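Local coordinates for putative exported protein (Peptoclostridium difficile, PDB 5TTA) that is of unknown function but is probably exported, and belongs to the DUF5780 family of the E-set clan, at residues T78-D83 / E227-S232; H132-M137 / D186-F191. All blocks are in the same frame, centred on the assembly; numbering follows the deposited sequence.

Contact 1 (T78-D83 / E227-S232)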
ATOM      1  N   THR A  78     -15.476  14.697  15.191  1.00 14.48           N
ATOM      2  CA  THR A  78     -14.758  15.379  16.262  1.00 17.78           C
ATOM      3  C   THR A  78     -15.460  15.100  17.582  1.00 17.96           C
ATOM      4  O   THR A  78     -16.689  15.172  17.663  1.00 21.21           O
ATOM      5  CB  THR A  78     -14.677  16.891  16.020  1.00 17.03           C
ATOM      6  OG1 THR A  78     -13.911  17.144  14.838  1.00 19.07           O
ATOM      7  CG2 THR A  78     -13.997  17.601  17.208  1.00 17.95           C
ATOM      8  N   CYS A  79     -14.673  14.798  18.617  1.00 16.59           N
ATOM      9  CA  CYS A  79     -15.194  14.564  19.955  1.00 15.85           C
ATOM     10  C   CYS A  79     -14.617  15.558  20.956  1.00 14.65           C
ATOM     11  O   CYS A  79     -13.494  16.048  20.799  1.00 16.23           O
ATOM     12  CB  CYS A  79     -14.872  13.169  20.470  1.00 17.13           C
ATOM     13  SG  CYS A  79     -15.582  11.824  19.457  1.00 22.76           S
ATOM     14  N   LEU A  80     -15.410  15.792  21.992  1.00 12.25           N
ATOM     15  CA  LEU A  80     -15.130  16.641  23.138  1.00 13.01           C
ATOM     16  C   LEU A  80     -15.492  15.852  24.379  1.00 21.57           C
ATOM     17  O   LEU A  80     -16.379  14.996  24.333  1.00 21.79           O
ATOM     18  CB  LEU A  80     -15.959  17.936  23.084  1.00 14.11           C
ATOM     19  CG  LEU A  80     -15.716  18.762  21.825  1.00 17.83           C
ATOM     20  CD1 LEU A  80     -16.715  19.958  21.820  1.00 23.47           C
ATOM     21  CD2 LEU A  80     -14.303  19.307  21.832  1.00 20.54           C
ATOM     22  N   ALA A  81     -14.780  16.106  25.474  1.00 15.83           N
ATOM     23  CA  ALA A  81     -14.946  15.316  26.691  1.00 18.73           C
ATOM     24  C   ALA A  81     -15.214  16.217  27.885  1.00 20.51           C
ATOM     25  O   ALA A  81     -14.676  17.321  27.970  1.00 21.21           O
ATOM     26  CB  ALA A  81     -13.688  14.455  26.960  1.00 17.39           C
ATOM     27  N   TYR A  82     -16.034  15.724  28.824  1.00 14.25           N
ATOM     28  CA  TYR A  82     -16.469  16.480  29.986  1.00 23.25           C
ATOM     29  C   TYR A  82     -16.432  15.589  31.209  1.00 21.46           C
ATOM     30  O   TYR A  82     -16.756  14.403  31.123  1.00 21.19           O
ATOM     31  CB  TYR A  82     -17.907  17.029  29.795  1.00 21.39           C
ATOM     32  CG  TYR A  82     -17.920  18.065  28.721  1.00 20.27           C
ATOM     33  CD1 TYR A  82     -17.989  17.707  27.373  1.00 20.68           C
ATOM     34  CD2 TYR A  82     -17.789  19.412  29.055  1.00 20.63           C
ATOM     35  CE1 TYR A  82     -17.926  18.670  26.375  1.00 24.18           C
ATOM     36  CE2 TYR A  82     -17.737  20.370  28.078  1.00 22.64           C
ATOM     37  CZ  TYR A  82     -17.812  20.010  26.758  1.00 21.02           C
ATOM     38  OH  TYR A  82     -17.752  20.999  25.823  1.00 34.29           O
ATOM     39  N   ASP A  83     -16.092  16.183  32.362  1.00 19.97           N
ATOM     40  CA  ASP A  83     -16.191  15.475  33.639  1.00 23.39           C
ATOM     41  C   ASP A  83     -17.639  15.430  34.132  1.00 23.33           C
ATOM     42  O   ASP A  83     -18.573  15.931  33.490  1.00 21.97           O
ATOM     43  CB  ASP A  83     -15.236  16.069  34.692  1.00 23.89           C
ATOM     44  CG  ASP A  83     -15.746  17.368  35.352  1.00 30.86           C
ATOM     45  OD1 ASP A  83     -16.875  17.858  35.085  1.00 23.92           O
ATOM     46  OD2 ASP A  83     -14.987  17.924  36.170  1.00 35.57           O
ATOM     47  N   GLU A 227     -18.622  24.274  12.309  1.00 27.27           N
ATOM     48  CA  GLU A 227     -17.780  25.298  12.924  1.00 30.71           C
ATOM     49  C   GLU A 227     -18.482  25.920  14.122  1.00 25.33           C
ATOM     50  O   GLU A 227     -17.854  26.152  15.162  1.00 28.78           O
ATOM     51  CB  GLU A 227     -17.378  26.368  11.904  1.00 40.82           C
ATOM     52  CG  GLU A 227     -16.244  25.942  10.978  1.00 48.11           C
ATOM     53  CD  GLU A 227     -15.017  25.408  11.722  1.00 59.76           C
ATOM     54  OE1 GLU A 227     -14.403  24.428  11.240  1.00 63.17           O
ATOM     55  OE2 GLU A 227     -14.659  25.965  12.787  1.00 67.52           O
ATOM     56  N   ASN A 228     -19.794  26.154  14.001  1.00 27.32           N
ATOM     57  CA  ASN A 228     -20.583  26.697  15.104  1.00 33.89           C
ATOM     58  C   ASN A 228     -20.569  25.759  16.298  1.00 28.31           C
ATOM     59  O   ASN A 228     -20.454  26.202  17.450  1.00 28.18           O
ATOM     60  CB  ASN A 228     -22.041  26.934  14.676  1.00 35.09           C
ATOM     61  CG  ASN A 228     -22.189  28.023  13.640  1.00 50.44           C
ATOM     62  OD1 ASN A 228     -21.325  28.891  13.493  1.00 45.19           O
ATOM     63  ND2 ASN A 228     -23.305  27.991  12.914  1.00 57.11           N
ATOM     64  N   TRP A 229     -20.724  24.459  16.041  1.00 25.40           N
ATOM     65  CA  TRP A 229     -20.727  23.482  17.125  1.00 25.09           C
ATOM     66  C   TRP A 229     -19.397  23.522  17.877  1.00 22.59           C
ATOM     67  O   TRP A 229     -19.363  23.613  19.107  1.00 23.75           O
ATOM     68  CB  TRP A 229     -21.004  22.085  16.542  1.00 21.56           C
ATOM     69  CG  TRP A 229     -20.905  20.944  17.509  1.00 22.87           C
ATOM     70  CD1 TRP A 229     -21.912  20.419  18.271  1.00 22.92           C
ATOM     71  CD2 TRP A 229     -19.730  20.187  17.821  1.00 24.14           C
ATOM     72  NE1 TRP A 229     -21.431  19.384  19.040  1.00 26.20           N
ATOM     73  CE2 TRP A 229     -20.101  19.208  18.772  1.00 26.37           C
ATOM     74  CE3 TRP A 229     -18.403  20.215  17.359  1.00 17.87           C
ATOM     75  CZ2 TRP A 229     -19.186  18.268  19.283  1.00 26.52           C
ATOM     76  CZ3 TRP A 229     -17.501  19.301  17.865  1.00 22.28           C
ATOM     77  CH2 TRP A 229     -17.900  18.328  18.821  1.00 25.69           C
ATOM     78  N   LEU A 230     -18.290  23.493  17.139  1.00 24.96           N
ATOM     79  CA  LEU A 230     -16.982  23.528  17.772  1.00 22.22           C
ATOM     80  C   LEU A 230     -16.815  24.801  18.591  1.00 21.78           C
ATOM     81  O   LEU A 230     -16.338  24.761  19.729  1.00 29.98           O
ATOM     82  CB  LEU A 230     -15.897  23.400  16.709  1.00 20.91           C
ATOM     83  CG  LEU A 230     -14.484  23.153  17.226  1.00 26.86           C
ATOM     84  CD1 LEU A 230     -14.394  21.759  17.866  1.00 24.11           C
ATOM     85  CD2 LEU A 230     -13.460  23.293  16.093  1.00 29.39           C
ATOM     86  N   LYS A 231     -17.240  25.940  18.043  1.00 25.84           N
ATOM     87  CA  LYS A 231     -17.079  27.193  18.772  1.00 26.93           C
ATOM     88  C   LYS A 231     -17.959  27.225  20.025  1.00 26.09           C
ATOM     89  O   LYS A 231     -17.532  27.718  21.073  1.00 29.30           O
ATOM     90  CB  LYS A 231     -17.377  28.373  17.840  1.00 26.21           C
ATOM     91  CG  LYS A 231     -17.200  29.764  18.477  1.00 35.83           C
ATOM     92  CD  LYS A 231     -15.874  29.879  19.240  1.00 51.80           C
ATOM     93  CE  LYS A 231     -14.655  29.726  18.329  1.00 57.28           C
ATOM     94  NZ  LYS A 231     -13.381  30.023  19.045  1.00 62.42           N
ATOM     95  N   SER A 232     -19.174  26.677  19.948  1.00 25.98           N
ATOM     96  CA  SER A 232     -20.058  26.689  21.110  1.00 30.18           C
ATOM     97  C   SER A 232     -19.556  25.803  22.246  1.00 29.23           C
ATOM     98  O   SER A 232     -19.776  26.122  23.423  1.00 27.86           O
ATOM     99  CB  SER A 232     -21.456  26.241  20.701  1.00 39.60           C
ATOM    100  OG  SER A 232     -22.019  27.143  19.774  1.00 38.91           O
TER

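Contact 2 (H132-M137 / D186-F191)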
ATOM      1  N   HIS A 132     -10.591  16.007  19.638  1.00 19.38           N
ATOM      2  CA  HIS A 132      -9.889  15.089  18.756  1.00 25.13           C
ATOM      3  C   HIS A 132     -10.763  14.765  17.555  1.00 20.98           C
ATOM      4  O   HIS A 132     -11.967  14.534  17.695  1.00 18.24           O
ATOM      5  CB  HIS A 132      -9.510  13.777  19.464  1.00 20.66           C
ATOM      6  CG  HIS A 132      -8.686  12.871  18.605  1.00 19.02           C
ATOM      7  ND1 HIS A 132      -7.393  13.174  18.249  1.00 21.31           N
ATOM      8  CD2 HIS A 132      -8.966  11.673  18.029  1.00 20.03           C
ATOM      9  CE1 HIS A 132      -6.901  12.197  17.502  1.00 28.12           C
ATOM     10  NE2 HIS A 132      -7.840  11.279  17.345  1.00 23.01           N
ATOM     11  N   THR A 133     -10.158  14.709  16.375  1.00 17.03           N
ATOM     12  CA  THR A 133     -10.914  14.361  15.182  1.00 18.55           C
ATOM     13  C   THR A 133     -10.504  12.965  14.753  1.00 16.82           C
ATOM     14  O   THR A 133      -9.368  12.763  14.310  1.00 20.76           O
ATOM     15  CB  THR A 133     -10.705  15.379  14.063  1.00 23.07           C
ATOM     16  OG1 THR A 133     -11.277  16.630  14.474  1.00 24.27           O
ATOM     17  CG2 THR A 133     -11.417  14.917  12.796  1.00 22.17           C
ATOM     18  N   TYR A 134     -11.440  12.028  14.875  1.00 16.82           N
ATOM     19  CA  TYR A 134     -11.248  10.665  14.398  1.00 18.70           C
ATOM     20  C   TYR A 134     -11.520  10.579  12.895  1.00 21.61           C
ATOM     21  O   TYR A 134     -12.480  11.169  12.380  1.00 21.66           O
ATOM     22  CB  TYR A 134     -12.179   9.728  15.161  1.00 16.49           C
ATOM     23  CG  TYR A 134     -11.915   9.620  16.631  1.00 15.42           C
ATOM     24  CD1 TYR A 134     -10.884   8.775  17.118  1.00 19.45           C
ATOM     25  CD2 TYR A 134     -12.695  10.326  17.567  1.00 18.52           C
ATOM     26  CE1 TYR A 134     -10.639   8.660  18.488  1.00 16.61           C
ATOM     27  CE2 TYR A 134     -12.459  10.218  18.943  1.00 17.58           C
ATOM     28  CZ  TYR A 134     -11.419   9.362  19.393  1.00 18.39           C
ATOM     29  OH  TYR A 134     -11.173   9.222  20.739  1.00 18.72           O
ATOM     30  N   ARG A 135     -10.676   9.832  12.182  1.00 18.97           N
ATOM     31  CA  ARG A 135     -10.825   9.648  10.742  1.00 20.39           C
ATOM     32  C   ARG A 135     -10.941   8.159  10.440  1.00 31.60           C
ATOM     33  O   ARG A 135     -10.187   7.354  11.002  1.00 31.01           O
ATOM     34  CB  ARG A 135      -9.645  10.301  10.019  1.00 25.60           C
ATOM     35  CG  ARG A 135      -9.822  10.454   8.536  1.00 45.66           C
ATOM     36  CD  ARG A 135      -8.802  11.439   7.963  1.00 58.29           C
ATOM     37  NE  ARG A 135      -7.532  10.785   7.675  1.00 69.46           N
ATOM     38  CZ  ARG A 135      -7.227  10.241   6.501  1.00 76.58           C
ATOM     39  NH1 ARG A 135      -8.101  10.276   5.502  1.00 76.30           N
ATOM     40  NH2 ARG A 135      -6.048   9.660   6.328  1.00 78.73           N
ATOM     41  N   LYS A 136     -11.911   7.788   9.597  1.00 27.23           N
ATOM     42  CA  LYS A 136     -12.136   6.370   9.303  1.00 25.60           C
ATOM     43  C   LYS A 136     -10.917   5.743   8.638  1.00 25.01           C
ATOM     44  O   LYS A 136     -10.472   4.660   9.032  1.00 30.47           O
ATOM     45  CB  LYS A 136     -13.381   6.181   8.422  1.00 23.94           C
ATOM     46  CG  LYS A 136     -13.768   4.688   8.126  1.00 22.26           C
ATOM     47  CD  LYS A 136     -14.888   4.634   7.093  1.00 25.51           C
ATOM     48  CE  LYS A 136     -15.568   3.256   6.913  1.00 29.67           C
ATOM     49  NZ  LYS A 136     -14.640   2.097   7.012  1.00 33.30           N
HETATM   50  N   MSE A 137     -10.350   6.406   7.635  1.00 27.87           N
HETATM   51  CA  MSE A 137      -9.183   5.848   6.964  1.00 37.14           C
HETATM   52  C   MSE A 137      -7.920   6.274   7.710  1.00 42.79           C
HETATM   53  O   MSE A 137      -6.946   6.710   7.097  1.00 49.47           O
HETATM   54  CB  MSE A 137      -9.113   6.284   5.500  1.00 33.50           C
HETATM   55  CG  MSE A 137     -10.237   5.777   4.606  1.00 39.17           C
HETATM   56 SE   MSE A 137     -10.130   6.609   2.824  0.80 50.58          SE
HETATM   57  CE  MSE A 137      -8.390   5.875   2.271  1.00 51.27           C
ATOM     58  N   ASP A 186     -17.883   2.202  16.038  1.00 19.01           N
ATOM     59  CA  ASP A 186     -16.473   2.460  15.789  1.00 26.51           C
ATOM     60  C   ASP A 186     -15.833   2.848  17.114  1.00 28.13           C
ATOM     61  O   ASP A 186     -16.224   3.855  17.720  1.00 21.81           O
ATOM     62  CB  ASP A 186     -16.300   3.549  14.729  1.00 25.13           C
ATOM     63  CG  ASP A 186     -16.649   3.049  13.320  1.00 34.64           C
ATOM     64  OD1 ASP A 186     -17.044   1.869  13.189  1.00 28.09           O
ATOM     65  OD2 ASP A 186     -16.530   3.836  12.348  1.00 33.35           O
ATOM     66  N   ALA A 187     -14.872   2.036  17.570  1.00 19.71           N
ATOM     67  CA  ALA A 187     -14.348   2.114  18.932  1.00 23.58           C
ATOM     68  C   ALA A 187     -12.895   2.564  18.932  1.00 20.66           C
ATOM     69  O   ALA A 187     -12.095   2.120  18.100  1.00 19.80           O
ATOM     70  CB  ALA A 187     -14.457   0.768  19.653  1.00 27.86           C
ATOM     71  N   PHE A 188     -12.554   3.443  19.875  1.00 20.10           N
ATOM     72  CA  PHE A 188     -11.208   4.000  19.975  1.00 24.00           C
ATOM     73  C   PHE A 188     -10.744   3.956  21.424  1.00 14.20           C
ATOM     74  O   PHE A 188     -11.365   4.572  22.294  1.00 18.83           O
ATOM     75  CB  PHE A 188     -11.186   5.434  19.451  1.00 23.19           C
ATOM     76  CG  PHE A 188     -11.878   5.593  18.133  1.00 18.69           C
ATOM     77  CD1 PHE A 188     -13.242   5.871  18.083  1.00 19.37           C
ATOM     78  CD2 PHE A 188     -11.170   5.451  16.947  1.00 19.73           C
ATOM     79  CE1 PHE A 188     -13.891   6.033  16.880  1.00 18.52           C
ATOM     80  CE2 PHE A 188     -11.822   5.599  15.722  1.00 25.72           C
ATOM     81  CZ  PHE A 188     -13.175   5.912  15.696  1.00 19.51           C
ATOM     82  N   LEU A 189      -9.635   3.242  21.672  1.00 21.43           N
ATOM     83  CA  LEU A 189      -9.085   3.134  23.024  1.00 18.71           C
ATOM     84  C   LEU A 189      -8.876   4.525  23.629  1.00 12.19           C
ATOM     85  O   LEU A 189      -8.416   5.451  22.951  1.00 16.44           O
ATOM     86  CB  LEU A 189      -7.762   2.336  22.994  1.00 18.49           C
ATOM     87  CG  LEU A 189      -7.969   0.824  22.765  1.00 18.84           C
ATOM     88  CD1 LEU A 189      -6.628   0.060  22.532  1.00 19.64           C
ATOM     89  CD2 LEU A 189      -8.672   0.270  23.988  1.00 21.18           C
ATOM     90  N   LEU A 190      -9.237   4.675  24.912  1.00 13.29           N
ATOM     91  CA  LEU A 190      -9.197   5.994  25.594  1.00 15.78           C
ATOM     92  C   LEU A 190      -8.606   5.809  27.002  1.00 18.85           C
ATOM     93  O   LEU A 190      -9.313   5.786  28.012  1.00 20.24           O
ATOM     94  CB  LEU A 190     -10.588   6.627  25.618  1.00 13.68           C
ATOM     95  CG  LEU A 190     -10.620   8.120  25.985  1.00 16.80           C
ATOM     96  CD1 LEU A 190     -10.029   8.866  24.807  1.00 19.70           C
ATOM     97  CD2 LEU A 190     -12.026   8.573  26.219  1.00 24.85           C
ATOM     98  N   PHE A 191      -7.273   5.639  27.045  1.00 18.53           N
ATOM     99  CA  PHE A 191      -6.551   5.372  28.283  1.00 22.84           C
ATOM    100  C   PHE A 191      -6.400   6.591  29.180  1.00 21.12           C
ATOM    101  O   PHE A 191      -6.410   6.441  30.402  1.00 18.48           O
ATOM    102  CB  PHE A 191      -5.165   4.811  27.959  1.00 17.93           C
ATOM    103  CG  PHE A 191      -5.207   3.468  27.300  1.00 17.95           C
ATOM    104  CD1 PHE A 191      -4.758   3.309  26.004  1.00 18.66           C
ATOM    105  CD2 PHE A 191      -5.750   2.371  27.971  1.00 22.78           C
ATOM    106  CE1 PHE A 191      -4.790   2.057  25.385  1.00 26.91           C
ATOM    107  CE2 PHE A 191      -5.786   1.104  27.371  1.00 25.54           C
ATOM    108  CZ  PHE A 191      -5.310   0.948  26.074  1.00 24.62           C
TER
HETATM  109  O   HOH W   1      -9.292   7.635  21.517  1.00 21.22           O
HETATM  110  O   HOH W   2     -15.304   2.095  10.357  1.00 37.91           O

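Contact 1 (T78-D83 / E227-S232)
Trp229 meets Thr78 and Leu80 with the outer end of its six-membered ring, so one indole spans two residues of the strand. Its CG lies anti to the backbone N (chi1 174°), which carries the ring from the flank of helix 226-233 over to strand 72-82; the CB bond itself does not aim at the strand. Trp229 CH2 comes to 3.6 Å from Leu80 CD1, with Leu80 CG almost as near, the two side chains approaching head-on from the two sides of the contact. Leu80 holds its CG beside its own backbone N and anti to the carbonyl carbon, and from there CD1 is the branch that extends to the indole. Leu80 CD1 and the carbonyl oxygen of Thr78 both reach the indole obliquely, the latter 3.6 Å from Trp229 CH2, a van der Waals contact of a backbone oxygen with a ring carbon. The Thr78 side chain divides its work: its CG2 approaches Trp229 CZ3 at 3.9 Å and Leu230 CD1 at 4.2 Å, while OG1 turns to Tyr226 OH, to which it is hydrogen-bonded. That split follows from chi1 of -64°, which sets CG2 anti to the backbone N and OG1 beside it. Trp229 NE1 is satisfied by the Tyr246 hydroxyl, a bond that would limit swinging of the indole, and Phe233, one helical turn on, meets the Trp229 ring and also touches Leu80. With axes 10.6 Å apart and only 18° from parallel, this is the apolar packing of a helix laid nearly along a strand on one face of an antiparallel sheet.

Contact 2 (H132-M137 / D186-F191)
The Tyr134 ring has an aromatic group on each face. His132 CD2 sits 3.4 Å above its centre on one side; on the other lies the Phe188 ring, in an offset face-to-face stack with centroids 4.0 Å apart and planes inclined by 28°. The tilt brings the rings closest along one side, where Tyr134 CE1 reaches Phe188 CG at 3.3 Å and Tyr134 CD1 stands over the rim of the Phe188 face. Both side chains have CG anti to their own carbonyl carbon (chi1 -64° and -47°), and they run in opposite senses alongside each other. At the edge of the Tyr134 ring, in its plane, a water accepts a hydrogen bond from Tyr134 OH (2.6 Å) and donates one to Leu189 O (2.8 Å), so the phenol is tied to the backbone beyond Phe188; Leu190 CD1 packs loosely against the same OH. A second water donates to Asp186 OD2 and weakly accepts from Lys136 NZ; Lys136 NZ and Asp186 OD2 themselves stay 5.9 Å apart, without a direct salt bridge. Asp186 OD2 also pairs with Tyr75, and Lys136 NZ with Asn176 O. The stack joins strand 131-135 of the five-stranded antiparallel sheet to 183-189 of the three-stranded one, consistent with an E-set beta-sandwich.

How the contacts relate
The centres of contacts 1 and 2 are 15 Å apart, and strands 72-82 and 131-135, antiparallel neighbours in the five-stranded sheet, join them. The backbone link is Cys79 N to His132 O at 2.9 Å, probably a hydrogen bond; beside it, Thr78 OG1 and Thr133 OG1 stand 2.7 Å apart, also probably bonded. Cys79 points away from the helix of contact 1, and its SG packs 3.5 Å from Tyr134 CE2, whereas Thr78 and Leu80 point toward that helix. The sheet therefore has helix 226-233 on one face and strand 183-189 of the second sheet on the other. The centre of contact 2 lies deep, about 2 Å from the chain centre, against about 14 Å for contact 1.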